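PDB 1W5B: cell division protein FtsZ 1 from Methanocaldococcus jannaschii, which probably forms the contractile Z ring at the division site, polymerising in a GTP-dependent manner and hydrolysing the GTP it binds. Local coordinates for residues A48-I53 with T66-T71; V125-G130 with A152-V157; L187-N192 with G246-I251. One frame throughout, in Å; residues are numbered along the deposited sequence.

Contact 1 of 3, residues A48-I53 with T66-T71. With GTP (guanosine-5'-triphosphate), chain C.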
loop_
_atom_site.group_PDB
_atom_site.type_symbol
_atom_site.label_atom_id
_atom_site.label_comp_id
_atom_site.label_asym_id
_atom_site.label_seq_id
_atom_site.Cartn_x
_atom_site.Cartn_y
_atom_site.Cartn_z
ATOM N N ALA A 48 -2.877 2.900 -13.473
ATOM C CA ALA A 48 -3.143 1.864 -12.468
ATOM C C ALA A 48 -3.360 2.543 -11.118
ATOM O O ALA A 48 -4.230 2.149 -10.342
ATOM C CB ALA A 48 -1.970 0.876 -12.378
ATOM N N GLY A 49 -2.561 3.565 -10.837
ATOM C CA GLY A 49 -2.707 4.275 -9.576
ATOM C C GLY A 49 -4.044 4.989 -9.483
ATOM O O GLY A 49 -4.692 4.969 -8.434
ATOM N N ASN A 50 -4.461 5.624 -10.577
ATOM C CA ASN A 50 -5.741 6.327 -10.602
ATOM C C ASN A 50 -6.892 5.336 -10.444
ATOM O O ASN A 50 -7.868 5.615 -9.748
ATOM C CB ASN A 50 -5.913 7.098 -11.920
ATOM C CG ASN A 50 -5.005 8.320 -12.016
ATOM O OD1 ASN A 50 -4.272 8.645 -11.080
ATOM N ND2 ASN A 50 -5.054 9.004 -13.156
ATOM N N ASN A 51 -6.774 4.180 -11.093
ATOM C CA ASN A 51 -7.811 3.154 -11.020
ATOM C C ASN A 51 -7.990 2.720 -9.571
ATOM O O ASN A 51 -9.112 2.549 -9.102
ATOM C CB ASN A 51 -7.438 1.957 -11.906
ATOM C CG ASN A 51 -8.515 0.885 -11.931
ATOM O OD1 ASN A 51 -9.679 1.168 -12.206
ATOM N ND2 ASN A 51 -8.127 -0.354 -11.648
ATOM N N THR A 52 -6.884 2.567 -8.850
ATOM C CA THR A 52 -6.953 2.183 -7.439
ATOM C C THR A 52 -7.648 3.278 -6.608
ATOM O O THR A 52 -8.482 2.980 -5.749
ATOM C CB THR A 52 -5.538 1.934 -6.844
ATOM O OG1 THR A 52 -4.890 0.875 -7.561
ATOM C CG2 THR A 52 -5.640 1.550 -5.367
ATOM N N ILE A 53 -7.300 4.540 -6.863
ATOM C CA ILE A 53 -7.894 5.667 -6.138
ATOM C C ILE A 53 -9.405 5.757 -6.366
ATOM O O ILE A 53 -10.174 5.980 -5.429
ATOM C CB ILE A 53 -7.253 7.014 -6.568
ATOM C CG1 ILE A 53 -5.818 7.110 -6.036
ATOM C CG2 ILE A 53 -8.087 8.191 -6.041
ATOM C CD1 ILE A 53 -5.726 7.278 -4.526
ATOM N N THR A 66 -8.015 11.176 -0.652
ATOM C CA THR A 66 -7.509 10.549 -1.867
ATOM C C THR A 66 -7.004 11.571 -2.874
ATOM O O THR A 66 -7.641 12.595 -3.114
ATOM C CB THR A 66 -8.585 9.674 -2.543
ATOM O OG1 THR A 66 -9.797 10.424 -2.681
ATOM C CG2 THR A 66 -8.851 8.422 -1.716
ATOM N N VAL A 67 -5.846 11.286 -3.459
ATOM C CA VAL A 67 -5.247 12.168 -4.452
ATOM C C VAL A 67 -4.797 11.379 -5.677
ATOM O O VAL A 67 -4.083 10.389 -5.560
ATOM C CB VAL A 67 -4.028 12.906 -3.875
ATOM C CG1 VAL A 67 -3.349 13.706 -4.967
ATOM C CG2 VAL A 67 -4.457 13.808 -2.729
ATOM N N ALA A 68 -5.216 11.818 -6.854
ATOM C CA ALA A 68 -4.830 11.142 -8.081
ATOM C C ALA A 68 -4.006 12.094 -8.922
ATOM O O ALA A 68 -4.326 13.274 -9.027
ATOM C CB ALA A 68 -6.065 10.704 -8.854
ATOM N N ILE A 69 -2.934 11.589 -9.515
ATOM C CA ILE A 69 -2.106 12.430 -10.359
ATOM C C ILE A 69 -1.800 11.664 -11.624
ATOM O O ILE A 69 -1.675 10.444 -11.610
ATOM C CB ILE A 69 -0.791 12.827 -9.666
ATOM C CG1 ILE A 69 0.151 11.637 -9.578
ATOM C CG2 ILE A 69 -1.088 13.357 -8.273
ATOM C CD1 ILE A 69 1.490 11.984 -8.959
ATOM N N ASN A 70 -1.693 12.376 -12.729
ATOM C CA ASN A 70 -1.411 11.712 -13.980
ATOM C C ASN A 70 -1.012 12.772 -14.992
ATOM O O ASN A 70 -1.275 13.964 -14.805
ATOM C CB ASN A 70 -2.672 10.972 -14.443
ATOM C CG ASN A 70 -2.374 9.776 -15.341
ATOM O OD1 ASN A 70 -3.147 8.812 -15.371
ATOM N ND2 ASN A 70 -1.276 9.833 -16.083
ATOM N N THR A 71 -0.338 12.325 -16.040
ATOM C CA THR A 71 0.055 13.185 -17.134
ATOM C C THR A 71 -1.132 13.123 -18.116
ATOM O O THR A 71 -1.521 14.128 -18.716
ATOM C CB THR A 71 1.319 12.632 -17.807
ATOM O OG1 THR A 71 1.160 11.219 -18.009
ATOM C CG2 THR A 71 2.544 12.873 -16.931
HETATM P PG GTP C . 2.175 5.931 -18.986
HETATM O O1G GTP C . 3.392 5.484 -19.816
HETATM O O2G GTP C . 0.845 5.494 -19.646
HETATM O O3G GTP C . 2.123 7.464 -18.864
HETATM O O3B GTP C . 2.377 5.277 -17.473
HETATM P PB GTP C . 1.286 4.811 -16.343
HETATM O O1B GTP C . 0.002 5.502 -16.444
HETATM O O2B GTP C . 2.040 4.909 -15.020
HETATM O O3A GTP C . 1.004 3.311 -16.600
HETATM P PA GTP C . -0.101 2.371 -16.076
HETATM O O1A GTP C . -1.199 2.260 -17.079
HETATM O O2A GTP C . -0.452 2.693 -14.692
HETATM O "O5'" GTP C . 0.711 0.967 -16.202
HETATM C "C5'" GTP C . 1.805 0.632 -15.342
HETATM C "C4'" GTP C . 1.692 -0.821 -14.927
HETATM O "O4'" GTP C . 0.483 -0.993 -14.158
HETATM C "C3'" GTP C . 1.551 -1.772 -16.122
HETATM O "O3'" GTP C . 2.833 -2.191 -16.555
HETATM C "C2'" GTP C . 0.778 -2.951 -15.524
HETATM O "O2'" GTP C . 1.674 -3.791 -14.807
HETATM C "C1'" GTP C . -0.108 -2.252 -14.477
HETATM N N9 GTP C . -1.503 -2.041 -14.885
HETATM C C8 GTP C . -1.955 -1.423 -16.055
HETATM N N7 GTP C . -3.242 -1.146 -16.042
HETATM C C5 GTP C . -3.683 -1.679 -14.847
HETATM C C6 GTP C . -4.964 -1.684 -14.239
HETATM O O6 GTP C . -6.036 -1.400 -14.762
HETATM N N1 GTP C . -4.957 -2.277 -12.962
HETATM C C2 GTP C . -3.837 -2.814 -12.338
HETATM N N2 GTP C . -4.028 -3.465 -11.225
HETATM N N3 GTP C . -2.621 -2.730 -12.844
HETATM C C4 GTP C . -2.586 -2.125 -14.065
#
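In the first beta-alpha-beta unit of this Rossmann-like GTPase domain, N50 and I53 of helix 46-59 pack onto T66, A68 and N70 of strand 64-70, a worked example of a helix lying back over the strand it leads into. The axes of helix 48-53 and strand 66-70 run nearly antiparallel. I53 supplies the apolar side chain: its CG2 meets T66 CB at 3.8 Å, and its CD1 lies against the strand backbone, 3.7 Å from V67 O. With its CG1 beside the backbone N and anti to the carbonyl carbon (chi1 -71°), I53 sends CD1 down against the strand. N50 supplies the polar half, lying over A68, with its CG 4.1 Å from A68 CB. Its amide plane is turned 70° from that of N70, and L76 of helix 73-77 touches both side chains. Trimming N50 to an alanine here would probably leave the buried N70 amide without this polar neighbour and open a gap above A68. At the nucleotide end, A48 N donates a nearly straight bond (171°) to GTP O2A, 2.7 Å away. Packing through I53 and N50 therefore holds against the sheet a helix whose early backbone amide meets an alpha-phosphate oxygen, where the helix end is likely to ease the negative charge.

Contact 2 of 3, residues V125-G130 with A152-V157. With GTP (guanosine-5'-triphosphate), chain C.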
loop_
_atom_site.group_PDB
_atom_site.type_symbol
_atom_site.label_atom_id
_atom_site.label_comp_id
_atom_site.label_asym_id
_atom_site.label_seq_id
_atom_site.Cartn_x
_atom_site.Cartn_y
_atom_site.Cartn_z
ATOM N N VAL A 125 1.643 9.522 4.275
ATOM C CA VAL A 125 1.292 9.484 2.866
ATOM C C VAL A 125 1.532 8.119 2.236
ATOM O O VAL A 125 2.642 7.584 2.286
ATOM C CB VAL A 125 2.104 10.522 2.071
ATOM C CG1 VAL A 125 1.689 10.497 0.601
ATOM C CG2 VAL A 125 1.898 11.901 2.670
ATOM N N PHE A 126 0.480 7.559 1.649
ATOM C CA PHE A 126 0.576 6.272 0.971
ATOM C C PHE A 126 0.632 6.569 -0.517
ATOM O O PHE A 126 -0.235 7.258 -1.051
ATOM C CB PHE A 126 -0.642 5.391 1.250
ATOM C CG PHE A 126 -0.679 4.819 2.632
ATOM C CD1 PHE A 126 -1.057 5.606 3.721
ATOM C CD2 PHE A 126 -0.345 3.486 2.849
ATOM C CE1 PHE A 126 -1.099 5.068 5.011
ATOM C CE2 PHE A 126 -0.384 2.935 4.132
ATOM C CZ PHE A 126 -0.761 3.728 5.216
ATOM N N ILE A 127 1.655 6.040 -1.176
ATOM C CA ILE A 127 1.858 6.247 -2.599
ATOM C C ILE A 127 1.645 4.913 -3.293
ATOM O O ILE A 127 2.349 3.946 -3.013
ATOM C CB ILE A 127 3.293 6.734 -2.874
ATOM C CG1 ILE A 127 3.560 8.014 -2.094
ATOM C CG2 ILE A 127 3.491 7.004 -4.354
ATOM C CD1 ILE A 127 4.999 8.467 -2.183
ATOM N N THR A 128 0.683 4.864 -4.210
ATOM C CA THR A 128 0.386 3.634 -4.912
ATOM C C THR A 128 0.359 3.809 -6.424
ATOM O O THR A 128 -0.057 4.850 -6.943
ATOM C CB THR A 128 -0.961 3.066 -4.441
ATOM O OG1 THR A 128 -1.133 1.752 -4.971
ATOM C CG2 THR A 128 -2.108 3.954 -4.900
ATOM N N CYS A 129 0.817 2.786 -7.132
ATOM C CA CYS A 129 0.832 2.823 -8.586
ATOM C C CYS A 129 1.313 1.487 -9.100
ATOM O O CYS A 129 1.740 0.644 -8.323
ATOM C CB CYS A 129 1.782 3.911 -9.082
ATOM S SG CYS A 129 3.540 3.463 -8.962
ATOM N N GLY A 130 1.229 1.295 -10.411
ATOM C CA GLY A 130 1.722 0.073 -11.016
ATOM C C GLY A 130 3.036 0.462 -11.670
ATOM O O GLY A 130 3.063 1.357 -12.518
ATOM N N ALA A 152 6.165 13.753 6.383
ATOM C CA ALA A 152 5.143 12.741 6.567
ATOM C C ALA A 152 5.730 11.345 6.524
ATOM O O ALA A 152 6.722 11.101 5.832
ATOM C CB ALA A 152 4.070 12.886 5.502
ATOM N N LEU A 153 5.137 10.438 7.294
ATOM C CA LEU A 153 5.575 9.049 7.276
ATOM C C LEU A 153 5.208 8.676 5.842
ATOM O O LEU A 153 4.048 8.804 5.444
ATOM C CB LEU A 153 4.770 8.218 8.274
ATOM C CG LEU A 153 5.042 6.707 8.267
ATOM C CD1 LEU A 153 6.517 6.449 8.524
ATOM C CD2 LEU A 153 4.190 6.021 9.335
ATOM N N THR A 154 6.197 8.244 5.073
ATOM C CA THR A 154 6.005 7.930 3.661
ATOM C C THR A 154 6.017 6.442 3.314
ATOM O O THR A 154 7.037 5.774 3.444
ATOM C CB THR A 154 7.084 8.653 2.827
ATOM O OG1 THR A 154 7.018 10.063 3.092
ATOM C CG2 THR A 154 6.877 8.406 1.355
ATOM N N VAL A 155 4.881 5.942 2.838
ATOM C CA VAL A 155 4.753 4.534 2.500
ATOM C C VAL A 155 4.277 4.330 1.071
ATOM O O VAL A 155 3.358 5.001 0.608
ATOM C CB VAL A 155 3.761 3.839 3.451
ATOM C CG1 VAL A 155 3.598 2.370 3.072
ATOM C CG2 VAL A 155 4.247 3.971 4.895
ATOM N N ALA A 156 4.913 3.401 0.371
ATOM C CA ALA A 156 4.524 3.097 -0.993
ATOM C C ALA A 156 3.987 1.670 -1.037
ATOM O O ALA A 156 4.417 0.815 -0.267
ATOM C CB ALA A 156 5.724 3.240 -1.943
ATOM N N VAL A 157 3.026 1.440 -1.921
ATOM C CA VAL A 157 2.438 0.124 -2.120
ATOM C C VAL A 157 2.304 0.074 -3.626
ATOM O O VAL A 157 1.397 0.671 -4.202
ATOM C CB VAL A 157 1.035 -0.012 -1.476
ATOM C CG1 VAL A 157 0.486 -1.413 -1.735
ATOM C CG2 VAL A 157 1.112 0.252 0.020
HETATM P PG GTP C . 2.175 5.931 -18.986
HETATM O O1G GTP C . 3.392 5.484 -19.816
HETATM O O2G GTP C . 0.845 5.494 -19.646
HETATM O O3G GTP C . 2.123 7.464 -18.864
HETATM O O3B GTP C . 2.377 5.277 -17.473
HETATM P PB GTP C . 1.286 4.811 -16.343
HETATM O O1B GTP C . 0.002 5.502 -16.444
HETATM O O2B GTP C . 2.040 4.909 -15.020
HETATM O O3A GTP C . 1.004 3.311 -16.600
HETATM P PA GTP C . -0.101 2.371 -16.076
HETATM O O1A GTP C . -1.199 2.260 -17.079
HETATM O O2A GTP C . -0.452 2.693 -14.692
HETATM O "O5'" GTP C . 0.711 0.967 -16.202
HETATM C "C5'" GTP C . 1.805 0.632 -15.342
HETATM C "C4'" GTP C . 1.692 -0.821 -14.927
HETATM O "O4'" GTP C . 0.483 -0.993 -14.158
HETATM C "C3'" GTP C . 1.551 -1.772 -16.122
HETATM O "O3'" GTP C . 2.833 -2.191 -16.555
HETATM C "C2'" GTP C . 0.778 -2.951 -15.524
HETATM O "O2'" GTP C . 1.674 -3.791 -14.807
HETATM C "C1'" GTP C . -0.108 -2.252 -14.477
HETATM N N9 GTP C . -1.503 -2.041 -14.885
HETATM C C8 GTP C . -1.955 -1.423 -16.055
HETATM N N7 GTP C . -3.242 -1.146 -16.042
HETATM C C5 GTP C . -3.683 -1.679 -14.847
HETATM C C6 GTP C . -4.964 -1.684 -14.239
HETATM O O6 GTP C . -6.036 -1.400 -14.762
HETATM N N1 GTP C . -4.957 -2.277 -12.962
HETATM C C2 GTP C . -3.837 -2.814 -12.338
HETATM N N2 GTP C . -4.028 -3.465 -11.225
HETATM N N3 GTP C . -2.621 -2.730 -12.844
HETATM C C4 GTP C . -2.586 -2.125 -14.065
#
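F126 and V155 lie side by side on neighbouring parallel strands of the Rossmann-like sheet, the two strands that helix 135-149 connects in a beta-alpha-beta crossover. The tight part of the contact runs from V125 to I127. Here V125 N bonds L153 O, V155 N returns to V125 O, I127 N donates to V155 O at 2.7 Å, and V157 N bonds I127 O. V155 O is also approached by F126 CA at 3.1 Å, so one carbonyl receives both an N-H and a weaker CA-H contact. On the face of F126 and V155, the valine CB sits over one face of the ring and its CG1 comes within 4.1 Å of F126 CD2; helix 207-227 touches the same ring through L222 and V223. On the face of V125, I127 and T154, V125 CG2 rests 3.7 Å from A152 CB, while I127 CD1 crosses T154 CG2 at a slant, next to helix 135-149.

Toward the nucleotide the pairing slackens, although the end remains buried. C129 N stands 3.7 Å from V157 O, and a side chain takes up the bonding instead: with chi1 at -170°, T128 points OG1 across to that carbonyl and donates to it at 2.9 Å. Beyond, the strand runs up to the nucleotide, G130 O lying 3.2 Å from GTP C5'.

Contact 3 of 3, residues L187-N192 with G246-I251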
loop_
_atom_site.group_PDB
_atom_site.type_symbol
_atom_site.label_atom_id
_atom_site.label_comp_id
_atom_site.label_asym_id
_atom_site.label_seq_id
_atom_site.Cartn_x
_atom_site.Cartn_y
_atom_site.Cartn_z
ATOM N N LEU A 187 8.466 0.425 1.810
ATOM C CA LEU A 187 8.098 0.179 0.417
ATOM C C LEU A 187 7.488 -1.218 0.276
ATOM O O LEU A 187 8.194 -2.220 0.324
ATOM C CB LEU A 187 9.334 0.293 -0.484
ATOM C CG LEU A 187 9.182 -0.134 -1.952
ATOM C CD1 LEU A 187 7.945 0.502 -2.574
ATOM C CD2 LEU A 187 10.429 0.264 -2.734
ATOM N N VAL A 188 6.171 -1.279 0.111
ATOM C CA VAL A 188 5.495 -2.559 -0.030
ATOM C C VAL A 188 5.417 -2.913 -1.514
ATOM O O VAL A 188 4.823 -2.179 -2.298
ATOM C CB VAL A 188 4.076 -2.495 0.550
ATOM C CG1 VAL A 188 3.449 -3.873 0.529
ATOM C CG2 VAL A 188 4.117 -1.948 1.969
ATOM N N VAL A 189 6.024 -4.031 -1.893
ATOM C CA VAL A 189 6.033 -4.458 -3.287
ATOM C C VAL A 189 5.227 -5.733 -3.518
ATOM O O VAL A 189 5.463 -6.750 -2.865
ATOM C CB VAL A 189 7.469 -4.709 -3.779
ATOM C CG1 VAL A 189 7.466 -4.904 -5.284
ATOM C CG2 VAL A 189 8.358 -3.539 -3.410
ATOM N N ILE A 190 4.293 -5.665 -4.465
ATOM C CA ILE A 190 3.419 -6.789 -4.815
ATOM C C ILE A 190 3.749 -7.254 -6.235
ATOM O O ILE A 190 3.511 -6.527 -7.204
ATOM C CB ILE A 190 1.936 -6.360 -4.779
ATOM C CG1 ILE A 190 1.633 -5.663 -3.457
ATOM C CG2 ILE A 190 1.037 -7.572 -4.962
ATOM C CD1 ILE A 190 0.231 -5.050 -3.369
ATOM N N PRO A 191 4.309 -8.470 -6.376
ATOM C CA PRO A 191 4.687 -9.054 -7.675
ATOM C C PRO A 191 3.481 -9.604 -8.414
ATOM O O PRO A 191 3.069 -10.733 -8.149
ATOM C CB PRO A 191 5.654 -10.187 -7.297
ATOM C CG PRO A 191 5.992 -9.941 -5.843
ATOM C CD PRO A 191 4.740 -9.339 -5.272
ATOM N N ASN A 192 2.925 -8.833 -9.349
ATOM C CA ASN A 192 1.743 -9.282 -10.092
ATOM C C ASN A 192 1.871 -10.700 -10.658
ATOM O O ASN A 192 0.909 -11.461 -10.657
ATOM C CB ASN A 192 1.423 -8.306 -11.225
ATOM C CG ASN A 192 0.517 -7.166 -10.780
ATOM O OD1 ASN A 192 0.330 -6.187 -11.506
ATOM N ND2 ASN A 192 -0.056 -7.293 -9.588
ATOM N N GLY A 246 10.588 0.632 7.978
ATOM C CA GLY A 246 10.135 -0.651 7.474
ATOM C C GLY A 246 10.958 -1.202 6.326
ATOM O O GLY A 246 10.964 -2.413 6.085
ATOM N N GLY A 247 11.657 -0.327 5.614
ATOM C CA GLY A 247 12.465 -0.786 4.498
ATOM C C GLY A 247 11.610 -1.385 3.391
ATOM O O GLY A 247 10.619 -0.792 2.975
ATOM N N LEU A 248 11.993 -2.568 2.925
ATOM C CA LEU A 248 11.277 -3.260 1.858
ATOM C C LEU A 248 10.279 -4.231 2.495
ATOM O O LEU A 248 10.637 -5.017 3.372
ATOM C CB LEU A 248 12.289 -4.011 0.983
ATOM C CG LEU A 248 11.907 -4.606 -0.373
ATOM C CD1 LEU A 248 11.148 -5.901 -0.180
ATOM C CD2 LEU A 248 11.097 -3.592 -1.161
ATOM N N ALA A 249 9.027 -4.172 2.054
ATOM C CA ALA A 249 7.994 -5.036 2.610
ATOM C C ALA A 249 7.201 -5.782 1.543
ATOM O O ALA A 249 7.095 -5.336 0.397
ATOM C CB ALA A 249 7.040 -4.200 3.479
ATOM N N MET A 250 6.644 -6.925 1.933
ATOM C CA MET A 250 5.834 -7.735 1.033
ATOM C C MET A 250 4.592 -8.178 1.791
ATOM O O MET A 250 4.595 -8.234 3.022
ATOM C CB MET A 250 6.621 -8.948 0.535
ATOM C CG MET A 250 7.726 -8.598 -0.439
ATOM S SD MET A 250 8.357 -10.053 -1.277
ATOM C CE MET A 250 10.016 -9.643 -1.483
ATOM N N ILE A 251 3.530 -8.494 1.061
ATOM C CA ILE A 251 2.286 -8.876 1.706
ATOM C C ILE A 251 1.896 -10.327 1.488
ATOM O O ILE A 251 2.445 -11.021 0.630
ATOM C CB ILE A 251 1.112 -8.020 1.200
ATOM C CG1 ILE A 251 0.729 -8.458 -0.220
ATOM C CG2 ILE A 251 1.508 -6.542 1.172
ATOM C CD1 ILE A 251 -0.573 -7.849 -0.717
HETATM O O HOH W 1 3.845 -8.701 -1.713
#
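V188 carries CG1 opposite its backbone N (chi1 -174°), while I251, with CG1 between its N and carbonyl carbon (chi1 74°), is left with CG2 anti to the carbonyl carbon, and it is this methyl that meets V188 CG1, the two side chains crossing at about a right angle. V188 CG1 and I251 CG2 are only 3.4 Å apart, tighter than usual for carbons. The principle at work is the joining of two domains by a short parallel pairing: strand 186-191, outermost in the GTPase sheet, borders the chain just as it turns a corner at L248 to enter the C-terminal domain's mixed sheet. Three backbone bonds make the join. L187 N reaches G247 O, A249 N returns to L187 O, and V189 N closes on A249 O at 2.8 Å. V188 CG2 lies 4.0 Å from A249 CB. On the face of L187 and L248, L248 CD2 presses on V189 CG2 at 3.5 Å; helix 167-183 covers this side, touching L187 and V189 through L177. Where the segments diverge, I190 CD1 still reaches I251 CD1 at 3.9 Å, close to A218 of helix 207-227. Direct pairing has by then given way to a water, which donates to V189 O and accepts from I251 N, each at 2.8 Å.

From the N terminus onward, the three contacts close loops in series; none nests within or crosses another. Contact 1 closes the short span of 12 residues between its segments, and contact 2 closes the 21-residue span that carries helix 135-149. Contact 3 closes the longest, 53 residues including helix 207-227, whose D212 binds GTP. That helix also packs on contact 2, so a late loop covers an earlier pair of strands. Contacts 1 and 2 meet beside the nucleotide, where A48 CB lies against G130 N. Contacts 2 and 3 are joined within the sheet by a probable A156 O to V188 N hydrogen bond, continuing the nucleotide-binding sheet out to the C-terminal domain.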